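Local structure of transcriptional regulator, PadR family (Bacillus cereus, 4ESB) at residues G25-L28 / S29-N33; I14-I17 / I18-E22; Q89-G92 / M93-T97. The protein probably binds operator DNA as a dimer through a winged helix-turn-helix domain and regulates transcription, as a member of the PadR family. All coordinates share one frame; numbering follows the deposited sequence.

Interaction 1 of 3, residues G25-L28 / S29-N33; sequences GYEL and STKLN
Thr30 reaches back one helical turn to Tyr26 and meets it twice, at the backbone carbonyl and at the ring. Its hydroxyl donates to Tyr26 O (OG1 to O 3.0 Å), which also takes the amide hydrogen of Thr30; the two donors come in from opposite faces of the carbonyl plane. Ser29 OG adds a weak third bond to the same oxygen. With chi1 at -68° the threonine oxygen sits on the backbone-N side, where it serves the carbonyl and at once lies over one face of the tyrosine ring, off toward the rim, with OG1 3.5 Å from CZ. Tyr26 is on the exposed side of the helix, where its side chain touches Glu42 of helix 42-54.

The tight part is the other flank. Leu28 CG lies 4.3 Å from Leu32 CD1, and both residues are buried, Leu28 against Ile45 and Ile17, Leu32 against Ile14 and Ile17. This places helix 25-34 of the winged helix-turn-helix domain between helices 10-20 and 42-54. A looser pair is Glu27 and Lys31: Glu27 OE1 stays 4.5 Å from Lys31 NZ, beyond a salt bridge. Glu27 OE2 instead accepts from the backbone N of Tyr24, and Lys31 NZ has a long, weak ion pair with Glu21. The helix thus commits an apolar flank to the core; on the polar one the Thr30 hydroxyl, and weakly that of Ser29, turns back on Tyr26 O. The charged ends gather loosely with Glu21, whose carboxylate comes close to that of Glu27, a crowding of negative charge that Lys31 probably eases.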
ATOM      1  N   GLY A  25     -11.964 -12.308  18.260  1.00 37.95           N
ATOM      2  CA  GLY A  25     -10.634 -11.729  18.186  1.00 44.15           C
ATOM      3  C   GLY A  25      -9.524 -12.705  17.846  1.00 42.39           C
ATOM      4  O   GLY A  25      -8.738 -12.465  16.929  1.00 36.14           O
ATOM      5  N   TYR A  26      -9.455 -13.808  18.583  1.00 38.29           N
ATOM      6  CA  TYR A  26      -8.380 -14.776  18.412  1.00 42.13           C
ATOM      7  C   TYR A  26      -8.489 -15.472  17.060  1.00 36.01           C
ATOM      8  O   TYR A  26      -7.486 -15.726  16.389  1.00 37.31           O
ATOM      9  CB  TYR A  26      -8.416 -15.811  19.536  1.00 43.17           C
ATOM     10  CG  TYR A  26      -7.485 -16.977  19.308  1.00 37.53           C
ATOM     11  CD1 TYR A  26      -6.109 -16.808  19.361  1.00 39.32           C
ATOM     12  CD2 TYR A  26      -7.983 -18.246  19.040  1.00 41.91           C
ATOM     13  CE1 TYR A  26      -5.254 -17.869  19.150  1.00 46.03           C
ATOM     14  CE2 TYR A  26      -7.136 -19.312  18.830  1.00 37.65           C
ATOM     15  CZ  TYR A  26      -5.772 -19.118  18.885  1.00 41.80           C
ATOM     16  OH  TYR A  26      -4.922 -20.177  18.677  1.00 41.23           O
ATOM     17  N   GLU A  27      -9.721 -15.779  16.675  1.00 37.04           N
ATOM     18  CA  GLU A  27     -10.008 -16.391  15.385  1.00 35.25           C
ATOM     19  C   GLU A  27      -9.533 -15.484  14.251  1.00 37.15           C
ATOM     20  O   GLU A  27      -8.971 -15.949  13.258  1.00 32.83           O
ATOM     21  CB  GLU A  27     -11.512 -16.639  15.271  1.00 31.69           C
ATOM     22  CG  GLU A  27     -11.951 -17.456  14.074  1.00 52.87           C
ATOM     23  CD  GLU A  27     -13.460 -17.608  14.016  1.00 56.03           C
ATOM     24  OE1 GLU A  27     -13.961 -18.280  13.090  1.00 79.92           O
ATOM     25  OE2 GLU A  27     -14.145 -17.050  14.899  1.00 50.72           O
ATOM     26  N   LEU A  28      -9.752 -14.183  14.414  1.00 34.85           N
ATOM     27  CA  LEU A  28      -9.366 -13.201  13.406  1.00 32.18           C
ATOM     28  C   LEU A  28      -7.855 -13.167  13.193  1.00 36.23           C
ATOM     29  O   LEU A  28      -7.375 -13.303  12.067  1.00 41.89           O
ATOM     30  CB  LEU A  28      -9.859 -11.808  13.806  1.00 32.64           C
ATOM     31  CG  LEU A  28      -9.408 -10.650  12.913  1.00 36.25           C
ATOM     32  CD1 LEU A  28      -9.866 -10.859  11.477  1.00 39.57           C
ATOM     33  CD2 LEU A  28      -9.921  -9.323  13.452  1.00 38.00           C
ATOM     34  N   SER A  29      -7.109 -12.988  14.277  1.00 40.81           N
ATOM     35  CA  SER A  29      -5.657 -12.855  14.189  1.00 45.07           C
ATOM     36  C   SER A  29      -4.998 -14.149  13.721  1.00 40.68           C
ATOM     37  O   SER A  29      -3.951 -14.119  13.072  1.00 40.66           O
ATOM     38  CB  SER A  29      -5.077 -12.439  15.537  1.00 41.14           C
ATOM     39  OG  SER A  29      -5.001 -13.543  16.409  1.00 65.43           O
ATOM     40  N   THR A  30      -5.601 -15.283  14.057  1.00 31.95           N
ATOM     41  CA  THR A  30      -5.099 -16.565  13.574  1.00 43.68           C
ATOM     42  C   THR A  30      -5.198 -16.608  12.055  1.00 46.02           C
ATOM     43  O   THR A  30      -4.238 -16.966  11.373  1.00 45.91           O
ATOM     44  CB  THR A  30      -5.872 -17.763  14.164  1.00 43.20           C
ATOM     45  OG1 THR A  30      -5.616 -17.864  15.569  1.00 49.56           O
ATOM     46  CG2 THR A  30      -5.441 -19.061  13.488  1.00 43.18           C
ATOM     47  N   LYS A  31      -6.362 -16.234  11.526  1.00 43.77           N
ATOM     48  CA  LYS A  31      -6.557 -16.196  10.080  1.00 45.81           C
ATOM     49  C   LYS A  31      -5.579 -15.219   9.432  1.00 42.87           C
ATOM     50  O   LYS A  31      -5.003 -15.513   8.387  1.00 46.43           O
ATOM     51  CB  LYS A  31      -7.995 -15.811   9.727  1.00 40.61           C
ATOM     52  CG  LYS A  31      -9.027 -16.895  10.011  1.00 39.94           C
ATOM     53  CD  LYS A  31     -10.321 -16.618   9.260  1.00 55.61           C
ATOM     54  CE  LYS A  31     -11.484 -17.445   9.788  1.00 49.14           C
ATOM     55  NZ  LYS A  31     -11.346 -18.899   9.497  1.00 58.04           N
ATOM     56  N   LEU A  32      -5.387 -14.061  10.058  1.00 41.31           N
ATOM     57  CA  LEU A  32      -4.452 -13.068   9.539  1.00 39.19           C
ATOM     58  C   LEU A  32      -3.048 -13.654   9.477  1.00 44.85           C
ATOM     59  O   LEU A  32      -2.357 -13.498   8.472  1.00 45.24           O
ATOM     60  CB  LEU A  32      -4.461 -11.796  10.397  1.00 41.76           C
ATOM     61  CG  LEU A  32      -5.676 -10.869  10.267  1.00 41.85           C
ATOM     62  CD1 LEU A  32      -5.580  -9.722  11.259  1.00 44.73           C
ATOM     63  CD2 LEU A  32      -5.806 -10.326   8.852  1.00 32.08           C
ATOM     64  N   ASN A  33      -2.632 -14.330  10.547  1.00 46.55           N
ATOM     65  CA  ASN A  33      -1.326 -14.988  10.576  1.00 50.31           C
ATOM     66  C   ASN A  33      -1.163 -15.985   9.437  1.00 44.79           C
ATOM     67  O   ASN A  33      -0.149 -15.984   8.740  1.00 52.66           O
ATOM     68  CB  ASN A  33      -1.115 -15.722  11.902  1.00 49.28           C
ATOM     69  CG  ASN A  33      -0.900 -14.778  13.065  1.00 46.96           C
ATOM     70  OD1 ASN A  33      -0.490 -13.631  12.888  1.00 51.09           O
ATOM     71  ND2 ASN A  33      -1.167 -15.263  14.271  1.00 47.71           N
TER

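Interaction 2 of 3, residues I14-I17 / I18-E22; sequences ILYI and ISQEE
Ser19 OG donates to Tyr16 O across 2.7 Å, a short bond closing the serine hydroxyl onto the carbonyl three residues earlier. The serine torsion makes this possible: chi1 of 83° holds OG between the backbone N and the carbonyl carbon, folded back against its own helix. The amide of Gln20 adds only a weak bond to Tyr16 O, with Gln20 N 3.2 Å away and a bent 126°. That amide turns also to Ile17 O, 3.1 Å from Gln20 N, arriving well above the carbonyl plane. Ile17 O has a second donor, Glu21 N, which lies in that plane. Earlier in the helix the pattern is regular: Ile18 N donates to Ile14 O and Ser19 N to Leu15 O.

Gln20, bent at chi2, lays its CG over one face of the Tyr16 ring in a CH-pi contact, 4.2 Å from CG to the ring centroid, while Leu102 of the second subunit packs against the tyrosine. On another flank Ile14 and Ile18 lie side by side, Ile14 CG2 3.9 Å from Ile18 CD1, and Ile17 is packed against Leu28 and Leu32 of helix 25-34. Past the helix, Glu22 OE1 forms a salt bridge with Lys63.

An amide shared between the carbonyls three and four residues back, here Gln20 N, marks the tightening of the last turn of a helix, and Glu21 then leaves helical geometry. Here that ending delivers the chain from helix 10-20 to strand 23-24, the short outer strand of the winged helix-turn-helix fold.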
ATOM      1  N   ILE A  14      -8.872  -6.900   7.115  1.00 31.06           N
ATOM      2  CA  ILE A  14      -9.707  -7.211   8.267  1.00 33.36           C
ATOM      3  C   ILE A  14     -11.189  -7.087   7.905  1.00 44.55           C
ATOM      4  O   ILE A  14     -11.998  -7.934   8.283  1.00 46.81           O
ATOM      5  CB  ILE A  14      -9.376  -6.298   9.464  1.00 35.46           C
ATOM      6  CG1 ILE A  14      -8.115  -6.807  10.162  1.00 34.18           C
ATOM      7  CG2 ILE A  14     -10.542  -6.247  10.449  1.00 32.63           C
ATOM      8  CD1 ILE A  14      -7.660  -5.957  11.328  1.00 37.19           C
ATOM      9  N   LEU A  15     -11.544  -6.036   7.171  1.00 41.77           N
ATOM     10  CA  LEU A  15     -12.923  -5.866   6.728  1.00 38.34           C
ATOM     11  C   LEU A  15     -13.321  -6.997   5.790  1.00 41.68           C
ATOM     12  O   LEU A  15     -14.432  -7.521   5.884  1.00 38.30           O
ATOM     13  CB  LEU A  15     -13.124  -4.521   6.026  1.00 40.91           C
ATOM     14  CG  LEU A  15     -13.083  -3.261   6.895  1.00 45.48           C
ATOM     15  CD1 LEU A  15     -13.157  -2.022   6.018  1.00 37.01           C
ATOM     16  CD2 LEU A  15     -14.213  -3.262   7.911  1.00 40.78           C
ATOM     17  N   TYR A  16     -12.418  -7.376   4.889  1.00 36.61           N
ATOM     18  CA  TYR A  16     -12.709  -8.461   3.960  1.00 33.36           C
ATOM     19  C   TYR A  16     -13.035  -9.737   4.718  1.00 36.77           C
ATOM     20  O   TYR A  16     -14.048 -10.384   4.464  1.00 47.81           O
ATOM     21  CB  TYR A  16     -11.536  -8.730   3.021  1.00 31.03           C
ATOM     22  CG  TYR A  16     -11.814  -9.892   2.098  1.00 41.29           C
ATOM     23  CD1 TYR A  16     -12.663  -9.747   1.009  1.00 46.82           C
ATOM     24  CD2 TYR A  16     -11.251 -11.140   2.330  1.00 46.88           C
ATOM     25  CE1 TYR A  16     -12.934 -10.808   0.169  1.00 49.13           C
ATOM     26  CE2 TYR A  16     -11.515 -12.208   1.493  1.00 42.54           C
ATOM     27  CZ  TYR A  16     -12.358 -12.036   0.415  1.00 57.73           C
ATOM     28  OH  TYR A  16     -12.624 -13.095  -0.418  1.00 73.91           O
ATOM     29  N   ILE A  17     -12.159 -10.093   5.651  1.00 47.22           N
ATOM     30  CA  ILE A  17     -12.301 -11.328   6.408  1.00 38.05           C
ATOM     31  C   ILE A  17     -13.596 -11.333   7.210  1.00 35.97           C
ATOM     32  O   ILE A  17     -14.351 -12.304   7.171  1.00 39.03           O
ATOM     33  CB  ILE A  17     -11.097 -11.542   7.346  1.00 38.74           C
ATOM     34  CG1 ILE A  17      -9.888 -12.014   6.535  1.00 34.17           C
ATOM     35  CG2 ILE A  17     -11.429 -12.560   8.427  1.00 35.04           C
ATOM     36  CD1 ILE A  17      -8.558 -11.784   7.216  1.00 48.03           C
ATOM     37  N   ILE A  18     -13.854 -10.246   7.930  1.00 39.29           N
ATOM     38  CA  ILE A  18     -15.067 -10.136   8.735  1.00 40.64           C
ATOM     39  C   ILE A  18     -16.319 -10.137   7.861  1.00 39.50           C
ATOM     40  O   ILE A  18     -17.365 -10.637   8.275  1.00 39.64           O
ATOM     41  CB  ILE A  18     -15.054  -8.867   9.611  1.00 36.52           C
ATOM     42  CG1 ILE A  18     -13.910  -8.941  10.629  1.00 33.64           C
ATOM     43  CG2 ILE A  18     -16.387  -8.705  10.327  1.00 28.61           C
ATOM     44  CD1 ILE A  18     -13.901  -7.813  11.642  1.00 35.26           C
ATOM     45  N   SER A  19     -16.212  -9.582   6.656  1.00 39.53           N
ATOM     46  CA  SER A  19     -17.356  -9.526   5.748  1.00 37.03           C
ATOM     47  C   SER A  19     -17.752 -10.929   5.301  1.00 43.48           C
ATOM     48  O   SER A  19     -18.906 -11.179   4.952  1.00 49.01           O
ATOM     49  CB  SER A  19     -17.056  -8.639   4.530  1.00 41.46           C
ATOM     50  OG  SER A  19     -16.354  -9.329   3.508  1.00 42.08           O
ATOM     51  N   GLN A  20     -16.789 -11.843   5.330  1.00 47.27           N
ATOM     52  CA  GLN A  20     -17.002 -13.194   4.830  1.00 35.95           C
ATOM     53  C   GLN A  20     -17.406 -14.162   5.935  1.00 35.62           C
ATOM     54  O   GLN A  20     -18.045 -15.179   5.669  1.00 37.36           O
ATOM     55  CB  GLN A  20     -15.747 -13.702   4.117  1.00 37.75           C
ATOM     56  CG  GLN A  20     -15.447 -12.978   2.813  1.00 46.51           C
ATOM     57  CD  GLN A  20     -16.561 -13.136   1.792  1.00 67.25           C
ATOM     58  OE1 GLN A  20     -17.036 -14.245   1.543  1.00 66.77           O
ATOM     59  NE2 GLN A  20     -16.987 -12.023   1.199  1.00 57.74           N
ATOM     60  N   GLU A  21     -17.042 -13.844   7.174  1.00 44.10           N
ATOM     61  CA  GLU A  21     -17.373 -14.706   8.301  1.00 45.97           C
ATOM     62  C   GLU A  21     -17.282 -13.971   9.636  1.00 44.62           C
ATOM     63  O   GLU A  21     -16.286 -13.316   9.934  1.00 46.37           O
ATOM     64  CB  GLU A  21     -16.441 -15.920   8.334  1.00 46.68           C
ATOM     65  CG  GLU A  21     -16.763 -16.905   9.446  1.00 65.57           C
ATOM     66  CD  GLU A  21     -15.632 -17.883   9.702  1.00 80.87           C
ATOM     67  OE1 GLU A  21     -14.612 -17.819   8.982  1.00 61.36           O
ATOM     68  OE2 GLU A  21     -15.760 -18.714  10.627  1.00 72.37           O
ATOM     69  N   GLU A  22     -18.339 -14.085  10.431  1.00 47.21           N
ATOM     70  CA  GLU A  22     -18.322 -13.612  11.809  1.00 48.19           C
ATOM     71  C   GLU A  22     -17.189 -14.299  12.560  1.00 42.30           C
ATOM     72  O   GLU A  22     -17.137 -15.526  12.620  1.00 44.83           O
ATOM     73  CB  GLU A  22     -19.650 -13.938  12.497  1.00 38.28           C
ATOM     74  CG  GLU A  22     -20.423 -12.733  12.988  1.00 48.21           C
ATOM     75  CD  GLU A  22     -21.637 -13.124  13.803  1.00 49.19           C
ATOM     76  OE1 GLU A  22     -22.232 -14.187  13.520  1.00 53.65           O
ATOM     77  OE2 GLU A  22     -21.993 -12.372  14.734  1.00 60.07           O
TER

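Interaction 3 of 3, residues Q89-G92 / M93-T97; sequences QSWG and MVSTT
Thr96 bonds Gly92 O twice: the threonine hydroxyl comes nearly in line with the carbonyl (OG1 to O 3.0 Å), while the amide N sits 46° above the carbonyl plane. Thr97 likewise bonds Met93 O with hydroxyl and amide, but its OG1, 2.9 Å from that oxygen, comes from above the carbonyl plane. Each threonine has chi1 near -70°, the setting that lets a hydroxyl fold back to the carbonyl four residues before it. The main-chain bonds continue with Ser95 N to Trp91 O, 2.8 Å, and Val94 N to Ser90 O, which is nearly straight at 177°. Ser90 OG looks the other way, to the carbonyl of Glu86 a turn earlier.

All this lies in helix 78-101, the long C-terminal helix that PadR proteins typically use to dimerise; here it indeed meets the second subunit. Trp91 NE1 donates to Asn99 OD1 of that subunit, which gives the indole N-H a partner across the subunit interface.

Within the helix, the indole is packed from one side by Ser95, whose CB stands over a face in a CH-pi contact, 4.1 Å from the centroid of the five-membered ring. Val94 CG1 touches the six-membered part at Trp91 CE3, 3.8 Å away, reaching the indole obliquely. Farther out, Val94 packs on Val9 and Thr97 on Phe37, both of the second subunit.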
ATOM      1  N   GLN A  89     -11.413  -1.656  -4.810  1.00 44.70           N
ATOM      2  CA  GLN A  89     -11.214  -0.915  -6.047  1.00 54.25           C
ATOM      3  C   GLN A  89      -9.845  -0.256  -6.056  1.00 46.70           C
ATOM      4  O   GLN A  89      -9.085  -0.406  -7.012  1.00 45.90           O
ATOM      5  CB  GLN A  89     -12.313   0.131  -6.221  1.00 53.62           C
ATOM      6  CG  GLN A  89     -13.615  -0.459  -6.724  1.00 77.41           C
ATOM      7  CD  GLN A  89     -14.806   0.439  -6.460  1.00102.57           C
ATOM      8  OE1 GLN A  89     -14.656   1.645  -6.253  1.00 89.31           O
ATOM      9  NE2 GLN A  89     -15.998  -0.147  -6.455  1.00 76.10           N
ATOM     10  N   SER A  90      -9.531   0.472  -4.989  1.00 35.45           N
ATOM     11  CA  SER A  90      -8.230   1.114  -4.868  1.00 45.12           C
ATOM     12  C   SER A  90      -7.115   0.080  -4.983  1.00 50.44           C
ATOM     13  O   SER A  90      -6.140   0.293  -5.702  1.00 51.92           O
ATOM     14  CB  SER A  90      -8.106   1.849  -3.531  1.00 44.95           C
ATOM     15  OG  SER A  90      -9.224   2.685  -3.289  1.00 67.58           O
ATOM     16  N   TRP A  91      -7.261  -1.043  -4.283  1.00 43.80           N
ATOM     17  CA  TRP A  91      -6.200  -2.044  -4.242  1.00 47.88           C
ATOM     18  C   TRP A  91      -5.888  -2.643  -5.610  1.00 45.74           C
ATOM     19  O   TRP A  91      -4.724  -2.836  -5.956  1.00 46.42           O
ATOM     20  CB  TRP A  91      -6.528  -3.185  -3.283  1.00 42.78           C
ATOM     21  CG  TRP A  91      -5.560  -4.296  -3.471  1.00 49.88           C
ATOM     22  CD1 TRP A  91      -5.785  -5.489  -4.092  1.00 45.38           C
ATOM     23  CD2 TRP A  91      -4.184  -4.298  -3.082  1.00 44.19           C
ATOM     24  NE1 TRP A  91      -4.637  -6.242  -4.097  1.00 48.92           N
ATOM     25  CE2 TRP A  91      -3.637  -5.532  -3.482  1.00 48.95           C
ATOM     26  CE3 TRP A  91      -3.362  -3.376  -2.425  1.00 43.29           C
ATOM     27  CZ2 TRP A  91      -2.307  -5.872  -3.247  1.00 44.58           C
ATOM     28  CZ3 TRP A  91      -2.042  -3.713  -2.190  1.00 52.08           C
ATOM     29  CH2 TRP A  91      -1.526  -4.950  -2.600  1.00 42.18           C
ATOM     30  N   GLY A  92      -6.926  -2.962  -6.374  1.00 44.65           N
ATOM     31  CA  GLY A  92      -6.738  -3.584  -7.672  1.00 45.52           C
ATOM     32  C   GLY A  92      -6.083  -2.613  -8.633  1.00 51.68           C
ATOM     33  O   GLY A  92      -5.353  -3.002  -9.543  1.00 60.08           O
ATOM     34  N   MET A  93      -6.350  -1.333  -8.411  1.00 44.30           N
ATOM     35  CA  MET A  93      -5.790  -0.263  -9.221  1.00 54.40           C
ATOM     36  C   MET A  93      -4.293  -0.144  -8.954  1.00 58.35           C
ATOM     37  O   MET A  93      -3.474  -0.257  -9.866  1.00 54.04           O
ATOM     38  CB  MET A  93      -6.491   1.048  -8.866  1.00 61.91           C
ATOM     39  CG  MET A  93      -6.561   2.064  -9.988  1.00 79.77           C
ATOM     40  SD  MET A  93      -7.720   3.397  -9.613  1.00 95.96           S
ATOM     41  CE  MET A  93      -9.270   2.493  -9.531  1.00 62.78           C
ATOM     42  N   VAL A  94      -3.946   0.083  -7.691  1.00 52.46           N
ATOM     43  CA  VAL A  94      -2.554   0.231  -7.280  1.00 61.30           C
ATOM     44  C   VAL A  94      -1.746  -1.041  -7.534  1.00 54.54           C
ATOM     45  O   VAL A  94      -0.603  -0.980  -7.984  1.00 57.66           O
ATOM     46  CB  VAL A  94      -2.452   0.606  -5.785  1.00 67.10           C
ATOM     47  CG1 VAL A  94      -3.040  -0.495  -4.912  1.00 71.47           C
ATOM     48  CG2 VAL A  94      -1.009   0.881  -5.399  1.00 67.18           C
ATOM     49  N   SER A  95      -2.343  -2.192  -7.242  1.00 49.27           N
ATOM     50  CA  SER A  95      -1.685  -3.473  -7.460  1.00 44.47           C
ATOM     51  C   SER A  95      -1.273  -3.605  -8.921  1.00 53.33           C
ATOM     52  O   SER A  95      -0.122  -3.915  -9.230  1.00 50.66           O
ATOM     53  CB  SER A  95      -2.619  -4.619  -7.069  1.00 51.32           C
ATOM     54  OG  SER A  95      -2.092  -5.876  -7.458  1.00 52.19           O
ATOM     55  N   THR A  96      -2.223  -3.363  -9.816  1.00 53.34           N
ATOM     56  CA  THR A  96      -1.974  -3.439 -11.251  1.00 58.00           C
ATOM     57  C   THR A  96      -0.901  -2.440 -11.674  1.00 50.97           C
ATOM     58  O   THR A  96       0.015  -2.776 -12.423  1.00 50.04           O
ATOM     59  CB  THR A  96      -3.264  -3.159 -12.046  1.00 60.12           C
ATOM     60  OG1 THR A  96      -4.144  -4.285 -11.942  1.00 63.70           O
ATOM     61  CG2 THR A  96      -2.959  -2.893 -13.516  1.00 56.36           C
ATOM     62  N   THR A  97      -1.025  -1.211 -11.184  1.00 47.01           N
ATOM     63  CA  THR A  97      -0.106  -0.135 -11.546  1.00 53.26           C
ATOM     64  C   THR A  97       1.331  -0.438 -11.120  1.00 56.19           C
ATOM     65  O   THR A  97       2.258  -0.350 -11.926  1.00 54.06           O
ATOM     66  CB  THR A  97      -0.555   1.200 -10.918  1.00 50.87           C
ATOM     67  OG1 THR A  97      -1.823   1.586 -11.467  1.00 51.57           O
ATOM     68  CG2 THR A  97       0.459   2.299 -11.186  1.00 46.91           C
TER

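How the interactions relate
From the N terminus the order is interaction 2, interaction 1, interaction 3, in series: none nests in or crosses another, and each closes just one turn or so of a helix. Interaction 2 ends helix 10-20, and after strand 23-24 the chain enters helix 25-34 at interaction 1. These two touch: Leu32 CD2 lies 3.5 Å from Ile17 CD1, joining two helices of the DNA-binding domain. Interaction 3, beyond helix 42-54 and the wing strands, stands apart, its centre about 25 Å from that of interaction 1. Interactions 2 and 3 both meet the second subunit, so the DNA-binding domain and the long C-terminal helix both contribute to the dimer contact.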